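Long-range contact in putative calcium binding protein (PDB 3AKB), which binds calcium ions through EF-hand helix-loop-helix motifs and probably takes part in calcium-mediated regulation in Streptomyces coelicolor: residues Arg45-Gly59 with Phe92-Val106. The protein carries 2 engineered substitutions. Residues are numbered along the deposited sequence; the frame is centred on the assembly and turned at random.
Sequences RGQALYGGAEALWQG and FAEMARPFLHAALGV. Engineered in segment 92-106: Met95 (natural residue Ile). With CA (calcium ion), chain D.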
loop_
_atom_site.group_PDB
_atom_site.type_symbol
_atom_site.label_atom_id
_atom_site.label_comp_id
_atom_site.label_asym_id
_atom_site.label_seq_id
_atom_site.Cartn_x
_atom_site.Cartn_y
_atom_site.Cartn_z
ATOM N N ARG A 45 -1.095 -4.990 17.236
ATOM C CA ARG A 45 -1.145 -5.021 15.759
ATOM C C ARG A 45 -1.556 -3.677 15.184
ATOM O O ARG A 45 -1.097 -3.289 14.100
ATOM C CB ARG A 45 -2.113 -6.109 15.278
ATOM C CG ARG A 45 -1.507 -7.530 15.321
ATOM C CD ARG A 45 -2.450 -8.548 14.703
ATOM N NE ARG A 45 -3.645 -8.716 15.539
ATOM C CZ ARG A 45 -4.840 -9.129 15.105
ATOM N NH1 ARG A 45 -5.060 -9.441 13.820
ATOM N NH2 ARG A 45 -5.833 -9.233 15.967
ATOM N N GLY A 46 -2.419 -2.956 15.904
ATOM C CA GLY A 46 -2.858 -1.609 15.461
ATOM C C GLY A 46 -1.695 -0.633 15.480
ATOM O O GLY A 46 -1.443 0.094 14.501
ATOM N N GLN A 47 -0.942 -0.647 16.570
ATOM C CA GLN A 47 0.234 0.220 16.679
ATOM C C GLN A 47 1.273 -0.110 15.616
ATOM O O GLN A 47 1.889 0.808 15.043
ATOM C CB GLN A 47 0.828 0.176 18.096
ATOM C CG GLN A 47 -0.076 0.807 19.131
ATOM C CD GLN A 47 -0.322 2.256 18.823
ATOM O OE1 GLN A 47 -1.415 2.649 18.406
ATOM N NE2 GLN A 47 0.724 3.067 18.945
ATOM N N ALA A 48 1.446 -1.408 15.308
ATOM C CA ALA A 48 2.420 -1.791 14.299
ATOM C C ALA A 48 1.963 -1.325 12.919
ATOM O O ALA A 48 2.798 -0.964 12.108
ATOM C CB ALA A 48 2.672 -3.298 14.310
ATOM N N LEU A 49 0.654 -1.341 12.649
ATOM C CA LEU A 49 0.166 -0.874 11.353
ATOM C C LEU A 49 0.356 0.633 11.170
ATOM O O LEU A 49 0.833 1.074 10.133
ATOM C CB LEU A 49 -1.287 -1.272 11.096
ATOM C CG LEU A 49 -1.718 -1.064 9.639
ATOM C CD1 LEU A 49 -1.056 -2.109 8.753
ATOM C CD2 LEU A 49 -3.221 -1.137 9.542
ATOM N N TYR A 50 0.010 1.417 12.184
ATOM C CA TYR A 50 0.261 2.869 12.100
ATOM C C TYR A 50 1.740 3.157 11.965
ATOM O O TYR A 50 2.124 4.005 11.167
ATOM C CB TYR A 50 -0.328 3.581 13.317
ATOM C CG TYR A 50 -1.798 3.861 13.199
ATOM C CD1 TYR A 50 -2.252 4.810 12.291
ATOM C CD2 TYR A 50 -2.739 3.187 13.994
ATOM C CE1 TYR A 50 -3.613 5.096 12.160
ATOM C CE2 TYR A 50 -4.104 3.467 13.890
ATOM C CZ TYR A 50 -4.542 4.438 12.966
ATOM O OH TYR A 50 -5.875 4.745 12.825
ATOM N N GLY A 51 2.581 2.476 12.732
ATOM C CA GLY A 51 4.021 2.679 12.614
ATOM C C GLY A 51 4.532 2.376 11.213
ATOM O O GLY A 51 5.343 3.127 10.645
ATOM N N GLY A 52 4.066 1.269 10.642
ATOM C CA GLY A 52 4.510 0.920 9.290
ATOM C C GLY A 52 4.013 1.896 8.245
ATOM O O GLY A 52 4.732 2.234 7.312
ATOM N N ALA A 53 2.778 2.372 8.419
ATOM C CA ALA A 53 2.201 3.332 7.484
ATOM C C ALA A 53 2.973 4.641 7.534
ATOM O O ALA A 53 3.244 5.236 6.485
ATOM C CB ALA A 53 0.742 3.586 7.810
ATOM N N GLU A 54 3.366 5.066 8.737
ATOM C CA GLU A 54 4.155 6.310 8.876
ATOM C C GLU A 54 5.523 6.158 8.191
ATOM O O GLU A 54 6.018 7.102 7.529
ATOM C CB GLU A 54 4.301 6.721 10.342
ATOM C CG GLU A 54 4.864 8.152 10.538
ATOM C CD GLU A 54 6.380 8.260 10.482
ATOM O OE1 GLU A 54 7.063 7.221 10.519
ATOM O OE2 GLU A 54 6.889 9.409 10.405
ATOM N N ALA A 55 6.133 4.987 8.360
ATOM C CA ALA A 55 7.431 4.738 7.740
ATOM C C ALA A 55 7.328 4.749 6.209
ATOM O O ALA A 55 8.233 5.233 5.531
ATOM C CB ALA A 55 7.990 3.415 8.237
ATOM N N LEU A 56 6.226 4.232 5.681
ATOM C CA LEU A 56 6.039 4.232 4.226
ATOM C C LEU A 56 5.859 5.663 3.733
ATOM O O LEU A 56 6.409 6.023 2.701
ATOM C CB LEU A 56 4.867 3.341 3.815
ATOM C CG LEU A 56 4.541 3.193 2.322
ATOM C CD1 LEU A 56 5.796 2.949 1.491
ATOM C CD2 LEU A 56 3.564 2.045 2.161
ATOM N N TRP A 57 5.060 6.455 4.447
ATOM C CA TRP A 57 4.944 7.859 4.143
ATOM C C TRP A 57 6.321 8.522 4.077
ATOM O O TRP A 57 6.602 9.236 3.116
ATOM C CB TRP A 57 4.059 8.551 5.198
ATOM C CG TRP A 57 4.346 10.019 5.288
ATOM C CD1 TRP A 57 4.936 10.676 6.340
ATOM C CD2 TRP A 57 4.087 11.015 4.279
ATOM N NE1 TRP A 57 5.038 12.025 6.060
ATOM C CE2 TRP A 57 4.537 12.256 4.800
ATOM C CE3 TRP A 57 3.514 10.982 2.992
ATOM C CZ2 TRP A 57 4.421 13.458 4.080
ATOM C CZ3 TRP A 57 3.421 12.183 2.271
ATOM C CH2 TRP A 57 3.866 13.402 2.820
ATOM N N GLN A 58 7.160 8.307 5.091
ATOM C CA GLN A 58 8.495 8.933 5.086
ATOM C C GLN A 58 9.314 8.456 3.901
ATOM O O GLN A 58 10.066 9.236 3.320
ATOM C CB GLN A 58 9.265 8.678 6.376
ATOM C CG GLN A 58 8.613 9.292 7.613
ATOM C CD GLN A 58 8.450 10.827 7.600
ATOM O OE1 GLN A 58 7.777 11.394 8.477
ATOM N NE2 GLN A 58 9.036 11.499 6.611
ATOM N N GLY A 59 9.145 7.195 3.525
ATOM C CA GLY A 59 9.873 6.665 2.363
ATOM C C GLY A 59 9.434 7.366 1.095
ATOM O O GLY A 59 10.255 7.716 0.244
ATOM N N PHE A 92 12.346 0.768 -2.660
ATOM C CA PHE A 92 11.102 1.369 -2.190
ATOM C C PHE A 92 10.217 0.328 -1.501
ATOM O O PHE A 92 9.689 0.580 -0.421
ATOM C CB PHE A 92 10.334 2.058 -3.310
ATOM C CG PHE A 92 9.060 2.726 -2.834
ATOM C CD1 PHE A 92 9.106 3.801 -1.958
ATOM C CD2 PHE A 92 7.831 2.282 -3.274
ATOM C CE1 PHE A 92 7.926 4.427 -1.532
ATOM C CE2 PHE A 92 6.634 2.915 -2.849
ATOM C CZ PHE A 92 6.695 3.977 -1.961
ATOM N N ALA A 93 10.086 -0.853 -2.116
ATOM C CA ALA A 93 9.304 -1.944 -1.518
ATOM C C ALA A 93 9.826 -2.338 -0.143
ATOM O O ALA A 93 9.025 -2.673 0.740
ATOM C CB ALA A 93 9.271 -3.148 -2.438
ATOM N N GLU A 94 11.148 -2.299 0.054
ATOM C CA GLU A 94 11.697 -2.505 1.381
ATOM C C GLU A 94 11.256 -1.454 2.395
ATOM O O GLU A 94 11.073 -1.783 3.573
ATOM C CB GLU A 94 13.228 -2.640 1.373
ATOM C CG GLU A 94 13.738 -3.913 0.716
ATOM C CD GLU A 94 13.155 -5.203 1.316
ATOM O OE1 GLU A 94 13.047 -5.296 2.560
ATOM O OE2 GLU A 94 12.786 -6.108 0.530
ATOM N N MET A 95 11.091 -0.202 1.965
ATOM C CA MET A 95 10.590 0.851 2.879
ATOM C C MET A 95 9.136 0.565 3.272
ATOM O O MET A 95 8.690 0.968 4.353
ATOM C CB MET A 95 10.733 2.245 2.254
ATOM C CG MET A 95 12.183 2.630 1.982
ATOM S SD MET A 95 13.033 3.271 3.445
ATOM C CE MET A 95 12.428 4.943 3.676
ATOM N N ALA A 96 8.432 -0.165 2.406
ATOM C CA ALA A 96 7.038 -0.599 2.679
ATOM C C ALA A 96 6.904 -1.891 3.467
ATOM O O ALA A 96 5.782 -2.243 3.894
ATOM C CB ALA A 96 6.252 -0.744 1.389
ATOM N N ARG A 97 7.996 -2.631 3.622
ATOM C CA ARG A 97 7.898 -3.942 4.226
ATOM C C ARG A 97 7.294 -3.894 5.651
ATOM O O ARG A 97 6.467 -4.726 5.971
ATOM C CB ARG A 97 9.262 -4.657 4.250
ATOM C CG ARG A 97 9.120 -6.119 4.592
ATOM C CD ARG A 97 10.462 -6.843 4.652
ATOM N NE ARG A 97 10.968 -7.105 3.305
ATOM C CZ ARG A 97 10.681 -8.172 2.576
ATOM N NH1 ARG A 97 9.853 -9.098 3.019
ATOM N NH2 ARG A 97 11.230 -8.304 1.382
ATOM N N PRO A 98 7.694 -2.929 6.508
ATOM C CA PRO A 98 7.037 -2.910 7.838
ATOM C C PRO A 98 5.523 -2.737 7.759
ATOM O O PRO A 98 4.781 -3.440 8.478
ATOM C CB PRO A 98 7.704 -1.714 8.537
ATOM C CG PRO A 98 9.086 -1.702 7.859
ATOM C CD PRO A 98 8.792 -1.946 6.423
ATOM N N PHE A 99 5.063 -1.854 6.870
ATOM C CA PHE A 99 3.622 -1.702 6.651
ATOM C C PHE A 99 2.994 -3.008 6.156
ATOM O O PHE A 99 1.968 -3.458 6.667
ATOM C CB PHE A 99 3.327 -0.587 5.640
ATOM C CG PHE A 99 1.858 -0.455 5.298
ATOM C CD1 PHE A 99 0.965 0.085 6.221
ATOM C CD2 PHE A 99 1.378 -0.875 4.057
ATOM C CE1 PHE A 99 -0.399 0.208 5.910
ATOM C CE2 PHE A 99 0.019 -0.745 3.742
ATOM C CZ PHE A 99 -0.857 -0.203 4.664
ATOM N N LEU A 100 3.601 -3.607 5.141
ATOM C CA LEU A 100 3.032 -4.825 4.559
ATOM C C LEU A 100 3.040 -6.001 5.546
ATOM O O LEU A 100 2.084 -6.768 5.625
ATOM C CB LEU A 100 3.744 -5.170 3.246
ATOM C CG LEU A 100 3.613 -4.114 2.132
ATOM C CD1 LEU A 100 4.569 -4.452 0.977
ATOM C CD2 LEU A 100 2.189 -4.009 1.618
ATOM N N HIS A 101 4.103 -6.109 6.337
ATOM C CA HIS A 101 4.153 -7.135 7.374
ATOM C C HIS A 101 3.046 -6.943 8.405
ATOM O O HIS A 101 2.354 -7.893 8.810
ATOM C CB HIS A 101 5.511 -7.091 8.058
ATOM C CG HIS A 101 5.750 -8.227 9.004
ATOM N ND1 HIS A 101 5.552 -8.157 10.371
ATOM C CD2 HIS A 101 6.179 -9.486 8.756
ATOM C CE1 HIS A 101 5.844 -9.330 10.910
ATOM N NE2 HIS A 101 6.237 -10.147 9.955
ATOM N N ALA A 102 2.882 -5.691 8.833
ATOM C CA ALA A 102 1.834 -5.353 9.805
ATOM C C ALA A 102 0.422 -5.578 9.261
ATOM O O ALA A 102 -0.481 -6.006 10.000
ATOM C CB ALA A 102 2.012 -3.910 10.283
ATOM N N ALA A 103 0.247 -5.314 7.965
ATOM C CA ALA A 103 -1.027 -5.498 7.298
ATOM C C ALA A 103 -1.362 -6.979 7.250
ATOM O O ALA A 103 -2.502 -7.374 7.500
ATOM C CB ALA A 103 -0.970 -4.901 5.878
ATOM N N LEU A 104 -0.374 -7.823 6.958
ATOM C CA LEU A 104 -0.634 -9.264 7.013
ATOM C C LEU A 104 -1.088 -9.705 8.403
ATOM O O LEU A 104 -1.961 -10.562 8.546
ATOM C CB LEU A 104 0.606 -10.071 6.598
ATOM C CG LEU A 104 0.854 -9.984 5.085
ATOM C CD1 LEU A 104 2.233 -10.434 4.723
ATOM C CD2 LEU A 104 -0.143 -10.836 4.264
ATOM N N GLY A 105 -0.481 -9.131 9.438
ATOM C CA GLY A 105 -0.870 -9.486 10.815
ATOM C C GLY A 105 -2.312 -9.111 11.090
ATOM O O GLY A 105 -3.057 -9.863 11.736
ATOM N N VAL A 106 -2.710 -7.934 10.617
ATOM C CA VAL A 106 -4.091 -7.494 10.792
ATOM C C VAL A 106 -5.102 -8.386 10.084
ATOM O O VAL A 106 -6.199 -8.650 10.623
ATOM C CB VAL A 106 -4.251 -6.012 10.345
ATOM C CG1 VAL A 106 -5.696 -5.583 10.304
ATOM C CG2 VAL A 106 -3.483 -5.114 11.284
HETATM CA CA CA D . 0.993 5.091 18.844
HETATM O O HOH W 1 -0.016 -5.530 12.655
HETATM O O HOH W 2 -7.667 -10.137 12.270
HETATM O O HOH W 3 6.525 0.481 5.904
#
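Leu49 and Phe99 interlock as reciprocal knobs between two antiparallel helices (162°), their axes 7.3 Å apart at closest. Phe99 carries CG anti to its N (chi1 176°), which sets the ring obliquely among Leu49, Gly52, Ala53 and Leu56: CE1 meets Leu49 CD1 at 3.7 Å, CD1 lies near Ala53 N, and CD2 touches Leu56 CD2. The Leu49 side chain fills the hole of Phe99, Ala102, Ala103 and Val106, CD1 against the first three and CD2 toward Val106 CG2. At Gly52 the backbones nearly touch, CA to Phe99 CA 3.8 Å; any CB there would clash. Cutting Phe99 back to an alanine is likely to leave a gap beside Ala53, between Leu49 and Leu56, each losing a wall. Leu56 crosses Phe92 at about a right angle, CD1 on CZ at 3.7 Å. At the kink, one water accepts from Phe99 N and donates to Gly52 O and Met95 O. Arg45 NH1 donates to Gly105 O (2.9 Å, 160°), which lies close to the guanidinium plane, the donor tilted from the carbonyl plane. The pair joins helices 44-64 and 89-107, each leading into a calcium-binding EF-hand loop; Phe26 of helix 23-37 meets Leu56, and Phe158 of helix 151-161 meets Ala96.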